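Local atomic coordinates of dally-like, isoform A (Drosophila melanogaster, PDB entry 6XTZ), a protein that belongs to the glypican family of cell-surface heparan sulfate proteoglycans and shields the palmitoleate lipid of Wnt, enabling Wnt signalling at a distance. Residues T100-M105 with D123-L128; D89-L94 with T130-G135. The protein carries 5 engineered substitutions. All coordinates share one frame; numbering follows the deposited sequence. Where two conformers were deposited one is given.

Contact 1 (T100-M105 with D123-L128); sequences TQFNSM and DLFKEL. With O18 (O-palmitoleoyl serine), chain H.
Phe102 overlaps the outer end of the Phe125 ring, with Phe102 CD2 3.8 Å from Phe125 CZ. The contact falls at the edge of the Phe125 ring, near its plane, and the two rings meet obliquely, their planes inclined at 51° and their centroids 5.8 Å apart. Phe102 was deposited in two conformers, so this account holds for one of them. Phe125 reaches across with chi1 at -96°, away from the staggered values, which brings CE1 and CZ beside the bound O-palmitoleoyl serine. The acyl chain passes along that end of the ring: Phe125 CE1 lies 3.5 Å from C8 of the ligand, the carbon just before the C9-C10 double bond. On the same stretch of the acyl chain, Phe102 CE2 approaches C7 of the ligand at 4.2 Å. Helix 51-110, which carries Phe102, runs antiparallel to helix 118-134, which carries Phe125, in the elongated all-helical glypican core. Phe125 lines the pocket of the bound O-palmitoleoyl serine, a stand-in for the lipidated serine of Wnt, with Phe102 at its margin. Phenylalanine suits both places because its flat hydrocarbon ring bridges widely spaced backbones and presents an apolar surface to the acyl chain. Leu124 CD2 meets the tail further along, 4.1 Å from C14 of the ligand, and its side chain also touches Phe146 of helix 139-158, another pocket residue. Near the ester, Gln101 OE1 comes within 3.5 Å of the ligand's carbonyl oxygen O11, a mere proximity of two oxygens, the amide nitrogen being turned elsewhere.

Contact 2 (D89-L94 with T130-G135); sequences DIFTAL and TYFANG
Phe91 aims its CD2 corner into the face of Phe132: that atom stands 3.3 Å above the plane of the Phe132 ring, over its centre. The rings are neither parallel nor perpendicular, the planes making 49°, with centroids 4.5 Å apart. Phe91 CD2 lies 3.5 Å from Phe132 CE1, and Phe91 CB adds a further aliphatic touch on Phe132 CZ at 3.8 Å. Phe132 enters the space between the helices because its CG is anti to the backbone N (chi1 -175°), carrying the ring straight out toward helix 51-110. Thr92 comes from another direction, to the rim of the same ring, where Thr92 OG1 lies 3.5 Å from Phe132 CE2, near the ring plane. That hydroxyl is already tied to the carbonyl of Lys88 in its own helix, so a small residue with an internally bonded oxygen can border an aromatic edge without an unsatisfied polar group. Here two antiparallel helices of the glypican core pack at close range, Phe132 filling the gap from the side of helix 118-134. With an alanine here in place of Phe132, a gap would probably open under Phe91 CD2, setting the Phe91 ring freer to turn and leaving Thr92 OG1 without the ring edge it borders. Thr200 of helix 185-216 touches both phenylalanines, and Leu442 of helix 441-455 lies against Phe91, making this a buried junction of several helices. The side chain of Phe91 also comes to about 5 Å from the bound O-palmitoleoyl serine.

How the contacts relate
Both contacts join helix 51-110 to helix 118-134, with their centres about 13 Å apart on the same side of the chain's centre. The segments come in the order 89-94, 100-105, 123-128 and 130-135, so contact 1 is nested within the loop closed by contact 2, as expected of an antiparallel helical pair. The backbones are closer at contact 2, with Thr92 CA 7.9 Å from Phe132 CA. At contact 1, Phe102 CA and Phe125 CA are 10.2 Å apart. The acyl chain passes by this wider pairing, whereas Leu94, from a segment of contact 2, also lines the pocket. Both lie beside the site of O-palmitoleoyl serine, consistent with a role in sheltering the Wnt lipid.

Contact 1 (T100-M105 with D123-L128)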
loop_
_atom_site.group_PDB
_atom_site.type_symbol
_atom_site.label_atom_id
_atom_site.label_comp_id
_atom_site.label_asym_id
_atom_site.label_seq_id
_atom_site.Cartn_x
_atom_site.Cartn_y
_atom_site.Cartn_z
ATOM N N THR A 100 -28.769 8.550 9.995
ATOM C CA THR A 100 -29.672 8.949 11.071
ATOM C C THR A 100 -29.783 10.467 11.166
ATOM O O THR A 100 -30.888 11.010 11.272
ATOM C CB THR A 100 -29.198 8.361 12.399
ATOM O OG1 THR A 100 -29.179 6.931 12.309
ATOM C CG2 THR A 100 -30.130 8.782 13.529
ATOM N N GLN A 101 -28.645 11.167 11.140
ATOM C CA GLN A 101 -28.675 12.626 11.186
ATOM C C GLN A 101 -29.401 13.199 9.975
ATOM O O GLN A 101 -30.167 14.160 10.100
ATOM C CB GLN A 101 -27.254 13.181 11.276
ATOM C CG GLN A 101 -26.557 12.888 12.596
ATOM C CD GLN A 101 -25.089 13.281 12.588
ATOM O OE1 GLN A 101 -24.516 13.570 11.537
ATOM N NE2 GLN A 101 -24.473 13.291 13.765
ATOM N N PHE A 102 -29.172 12.617 8.797
ATOM C CA PHE A 102 -29.872 13.083 7.606
ATOM C C PHE A 102 -31.374 12.862 7.725
ATOM O O PHE A 102 -32.163 13.749 7.379
ATOM C CB PHE A 102 -29.319 12.394 6.358
ATOM C CG PHE A 102 -28.199 13.149 5.698
ATOM C CD1 PHE A 102 -28.473 14.225 4.874
ATOM C CD2 PHE A 102 -26.877 12.786 5.901
ATOM C CE1 PHE A 102 -27.453 14.926 4.264
ATOM C CE2 PHE A 102 -25.851 13.486 5.293
ATOM C CZ PHE A 102 -26.140 14.558 4.472
ATOM N N ASN A 103 -31.790 11.699 8.229
ATOM C CA ASN A 103 -33.214 11.428 8.392
ATOM C C ASN A 103 -33.832 12.344 9.441
ATOM O O ASN A 103 -34.921 12.892 9.231
ATOM C CB ASN A 103 -33.428 9.961 8.763
ATOM C CG ASN A 103 -34.895 9.592 8.865
ATOM O OD1 ASN A 103 -35.541 9.291 7.862
ATOM N ND2 ASN A 103 -35.425 9.609 10.080
ATOM N N SER A 104 -33.147 12.531 10.571
ATOM C CA SER A 104 -33.671 13.411 11.611
ATOM C C SER A 104 -33.684 14.864 11.153
ATOM O O SER A 104 -34.601 15.621 11.497
ATOM C CB SER A 104 -32.849 13.259 12.890
ATOM O OG SER A 104 -32.851 11.917 13.349
ATOM N N MET A 105 -32.679 15.272 10.376
ATOM C CA MET A 105 -32.595 16.660 9.936
ATOM C C MET A 105 -33.716 17.003 8.965
ATOM O O MET A 105 -34.289 18.096 9.028
ATOM C CB MET A 105 -31.232 16.919 9.295
ATOM C CG MET A 105 -30.819 18.373 9.231
ATOM S SD MET A 105 -29.136 18.548 8.604
ATOM C CE MET A 105 -28.233 17.527 9.766
ATOM N N ASP A 123 -32.977 3.846 0.710
ATOM C CA ASP A 123 -32.497 2.900 -0.292
ATOM C C ASP A 123 -31.189 3.372 -0.913
ATOM O O ASP A 123 -30.311 2.557 -1.220
ATOM C CB ASP A 123 -33.556 2.687 -1.373
ATOM C CG ASP A 123 -34.782 1.963 -0.857
ATOM O OD1 ASP A 123 -34.668 1.250 0.161
ATOM O OD2 ASP A 123 -35.861 2.106 -1.471
ATOM N N LEU A 124 -31.041 4.684 -1.110
ATOM C CA LEU A 124 -29.789 5.212 -1.640
ATOM C C LEU A 124 -28.649 5.018 -0.650
ATOM O O LEU A 124 -27.544 4.623 -1.038
ATOM C CB LEU A 124 -29.948 6.690 -1.994
ATOM C CG LEU A 124 -28.677 7.408 -2.459
ATOM C CD1 LEU A 124 -28.079 6.720 -3.681
ATOM C CD2 LEU A 124 -28.969 8.873 -2.754
ATOM N N PHE A 125 -28.899 5.291 0.634
ATOM C CA PHE A 125 -27.876 5.064 1.650
ATOM C C PHE A 125 -27.486 3.594 1.720
ATOM O O PHE A 125 -26.305 3.265 1.871
ATOM C CB PHE A 125 -28.369 5.550 3.012
ATOM C CG PHE A 125 -27.919 6.937 3.358
ATOM C CD1 PHE A 125 -26.687 7.146 3.955
ATOM C CD2 PHE A 125 -28.724 8.032 3.090
ATOM C CE1 PHE A 125 -26.264 8.420 4.279
ATOM C CE2 PHE A 125 -28.307 9.311 3.410
ATOM C CZ PHE A 125 -27.074 9.504 4.005
ATOM N N LYS A 126 -28.468 2.696 1.607
ATOM C CA LYS A 126 -28.176 1.267 1.636
ATOM C C LYS A 126 -27.244 0.876 0.495
ATOM O O LYS A 126 -26.320 0.077 0.684
ATOM C CB LYS A 126 -29.477 0.467 1.576
ATOM C CG LYS A 126 -29.298 -1.030 1.775
ATOM C CD LYS A 126 -30.639 -1.747 1.829
ATOM C CE LYS A 126 -31.417 -1.569 0.533
ATOM N NZ LYS A 126 -32.729 -2.275 0.570
ATOM N N GLU A 127 -27.466 1.437 -0.696
ATOM C CA GLU A 127 -26.563 1.175 -1.813
ATOM C C GLU A 127 -25.182 1.763 -1.552
ATOM O O GLU A 127 -24.166 1.151 -1.899
ATOM C CB GLU A 127 -27.147 1.737 -3.108
ATOM C CG GLU A 127 -28.483 1.135 -3.520
ATOM C CD GLU A 127 -28.340 -0.192 -4.246
ATOM O OE1 GLU A 127 -27.222 -0.752 -4.273
ATOM O OE2 GLU A 127 -29.352 -0.672 -4.798
ATOM N N LEU A 128 -25.126 2.951 -0.945
ATOM C CA LEU A 128 -23.838 3.572 -0.658
ATOM C C LEU A 128 -23.060 2.776 0.382
ATOM O O LEU A 128 -21.844 2.597 0.251
ATOM C CB LEU A 128 -24.040 5.012 -0.191
ATOM C CG LEU A 128 -24.566 5.996 -1.237
ATOM C CD1 LEU A 128 -24.747 7.372 -0.620
ATOM C CD2 LEU A 128 -23.626 6.057 -2.429
HETATM C CA O18 H . -18.886 15.958 10.429
HETATM C CB O18 H . -20.280 15.358 10.346
HETATM C C1 O18 H . -21.811 15.096 8.560
HETATM C C2 O18 H . -21.963 14.660 7.133
HETATM C C3 O18 H . -21.288 13.330 6.826
HETATM C C4 O18 H . -21.664 12.787 5.455
HETATM C C5 O18 H . -21.134 11.393 5.166
HETATM C C6 O18 H . -21.651 10.798 3.864
HETATM C C7 O18 H . -23.161 10.640 3.813
HETATM C C8 O18 H . -23.684 10.077 2.494
HETATM C C9 O18 H . -23.444 10.983 1.326
HETATM C C10 O18 H . -24.366 11.638 0.646
HETATM C C11 O18 H . -25.840 11.617 0.905
HETATM C C12 O18 H . -26.666 12.150 -0.264
HETATM C C13 O18 H . -28.158 12.223 0.021
HETATM C C14 O18 H . -28.997 12.699 -1.155
HETATM C C15 O18 H . -28.654 14.091 -1.647
HETATM C C16 O18 H . -29.567 14.571 -2.754
HETATM C C O18 H . -17.984 14.748 10.187
HETATM N N O18 H . -18.679 16.980 9.418
HETATM O OG O18 H . -20.549 14.981 8.977
HETATM O O11 O18 H . -22.707 15.499 9.251
HETATM O O O18 H . -17.053 14.502 10.949
#

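Contact 2 (D89-L94 with T130-G135)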
loop_
_atom_site.group_PDB
_atom_site.type_symbol
_atom_site.label_atom_id
_atom_site.label_comp_id
_atom_site.label_asym_id
_atom_site.label_seq_id
_atom_site.Cartn_x
_atom_site.Cartn_y
_atom_site.Cartn_z
ATOM N N ASP A 89 -13.445 1.303 9.639
ATOM C CA ASP A 89 -14.391 1.394 10.746
ATOM C C ASP A 89 -14.869 2.826 10.954
ATOM O O ASP A 89 -16.041 3.056 11.271
ATOM C CB ASP A 89 -13.759 0.855 12.029
ATOM C CG ASP A 89 -13.497 -0.637 11.971
ATOM O OD1 ASP A 89 -14.230 -1.346 11.249
ATOM O OD2 ASP A 89 -12.559 -1.102 12.653
ATOM N N ILE A 90 -13.973 3.800 10.785
ATOM C CA ILE A 90 -14.347 5.199 10.978
ATOM C C ILE A 90 -15.343 5.639 9.913
ATOM O O ILE A 90 -16.361 6.270 10.216
ATOM C CB ILE A 90 -13.093 6.093 10.986
ATOM C CG1 ILE A 90 -12.320 5.920 12.295
ATOM C CG2 ILE A 90 -13.472 7.552 10.773
ATOM C CD1 ILE A 90 -11.024 6.705 12.350
ATOM N N PHE A 91 -15.073 5.301 8.649
ATOM C CA PHE A 91 -15.975 5.710 7.577
ATOM C C PHE A 91 -17.285 4.935 7.626
ATOM O O PHE A 91 -18.346 5.479 7.297
ATOM C CB PHE A 91 -15.305 5.535 6.214
ATOM C CG PHE A 91 -16.073 6.166 5.082
ATOM C CD1 PHE A 91 -16.006 7.532 4.864
ATOM C CD2 PHE A 91 -16.869 5.399 4.245
ATOM C CE1 PHE A 91 -16.713 8.123 3.831
ATOM C CE2 PHE A 91 -17.578 5.984 3.209
ATOM C CZ PHE A 91 -17.499 7.347 3.001
ATOM N N THR A 92 -17.234 3.661 8.022
ATOM C CA THR A 92 -18.462 2.885 8.160
ATOM C C THR A 92 -19.360 3.475 9.240
ATOM O O THR A 92 -20.570 3.630 9.043
ATOM C CB THR A 92 -18.130 1.425 8.472
ATOM O OG1 THR A 92 -17.305 0.888 7.431
ATOM C CG2 THR A 92 -19.407 0.603 8.574
ATOM N N ALA A 93 -18.778 3.814 10.392
ATOM C CA ALA A 93 -19.554 4.443 11.454
ATOM C C ALA A 93 -20.009 5.839 11.049
ATOM O O ALA A 93 -21.139 6.243 11.348
ATOM C CB ALA A 93 -18.735 4.497 12.740
ATOM N N LEU A 94 -19.139 6.592 10.369
ATOM C CA LEU A 94 -19.526 7.908 9.876
ATOM C C LEU A 94 -20.689 7.813 8.899
ATOM O O LEU A 94 -21.549 8.703 8.863
ATOM C CB LEU A 94 -18.327 8.586 9.214
ATOM C CG LEU A 94 -18.473 10.067 8.865
ATOM C CD1 LEU A 94 -18.489 10.917 10.127
ATOM C CD2 LEU A 94 -17.360 10.504 7.925
ATOM N N THR A 130 -23.399 -0.426 0.906
ATOM C CA THR A 130 -23.008 -1.680 0.273
ATOM C C THR A 130 -21.788 -1.489 -0.620
ATOM O O THR A 130 -20.914 -2.362 -0.674
ATOM C CB THR A 130 -24.178 -2.255 -0.526
ATOM O OG1 THR A 130 -25.292 -2.473 0.349
ATOM C CG2 THR A 130 -23.790 -3.576 -1.173
ATOM N N TYR A 131 -21.698 -0.353 -1.318
ATOM C CA TYR A 131 -20.536 -0.119 -2.167
ATOM C C TYR A 131 -19.259 -0.043 -1.342
ATOM O O TYR A 131 -18.244 -0.658 -1.690
ATOM C CB TYR A 131 -20.692 1.157 -2.996
ATOM C CG TYR A 131 -19.392 1.493 -3.691
ATOM C CD1 TYR A 131 -18.980 0.775 -4.805
ATOM C CD2 TYR A 131 -18.551 2.488 -3.205
ATOM C CE1 TYR A 131 -17.781 1.053 -5.432
ATOM C CE2 TYR A 131 -17.346 2.771 -3.824
ATOM C CZ TYR A 131 -16.969 2.050 -4.939
ATOM O OH TYR A 131 -15.775 2.324 -5.563
ATOM N N PHE A 132 -19.278 0.729 -0.252
ATOM C CA PHE A 132 -18.075 0.845 0.564
ATOM C C PHE A 132 -17.699 -0.489 1.190
ATOM O O PHE A 132 -16.520 -0.733 1.469
ATOM C CB PHE A 132 -18.256 1.906 1.649
ATOM C CG PHE A 132 -17.012 2.158 2.454
ATOM C CD1 PHE A 132 -15.966 2.891 1.918
ATOM C CD2 PHE A 132 -16.880 1.648 3.736
ATOM C CE1 PHE A 132 -14.813 3.119 2.647
ATOM C CE2 PHE A 132 -15.731 1.875 4.472
ATOM C CZ PHE A 132 -14.696 2.611 3.927
ATOM N N ALA A 133 -18.680 -1.368 1.403
ATOM C CA ALA A 133 -18.408 -2.660 2.022
ATOM C C ALA A 133 -17.761 -3.627 1.035
ATOM O O ALA A 133 -16.676 -4.156 1.292
ATOM C CB ALA A 133 -19.699 -3.253 2.592
ATOM N N ASN A 134 -18.417 -3.873 -0.104
ATOM C CA ASN A 134 -17.940 -4.865 -1.058
ATOM C C ASN A 134 -17.662 -4.326 -2.455
ATOM O O ASN A 134 -17.067 -5.046 -3.263
ATOM C CB ASN A 134 -18.937 -6.035 -1.160
ATOM C CG ASN A 134 -20.326 -5.596 -1.597
ATOM O OD1 ASN A 134 -20.490 -4.627 -2.339
ATOM N ND2 ASN A 134 -21.340 -6.321 -1.136
ATOM N N GLY A 135 -18.082 -3.104 -2.772
ATOM C CA GLY A 135 -17.773 -2.515 -4.060
ATOM C C GLY A 135 -18.580 -3.025 -5.229
ATOM O O GLY A 135 -18.256 -2.689 -6.373
#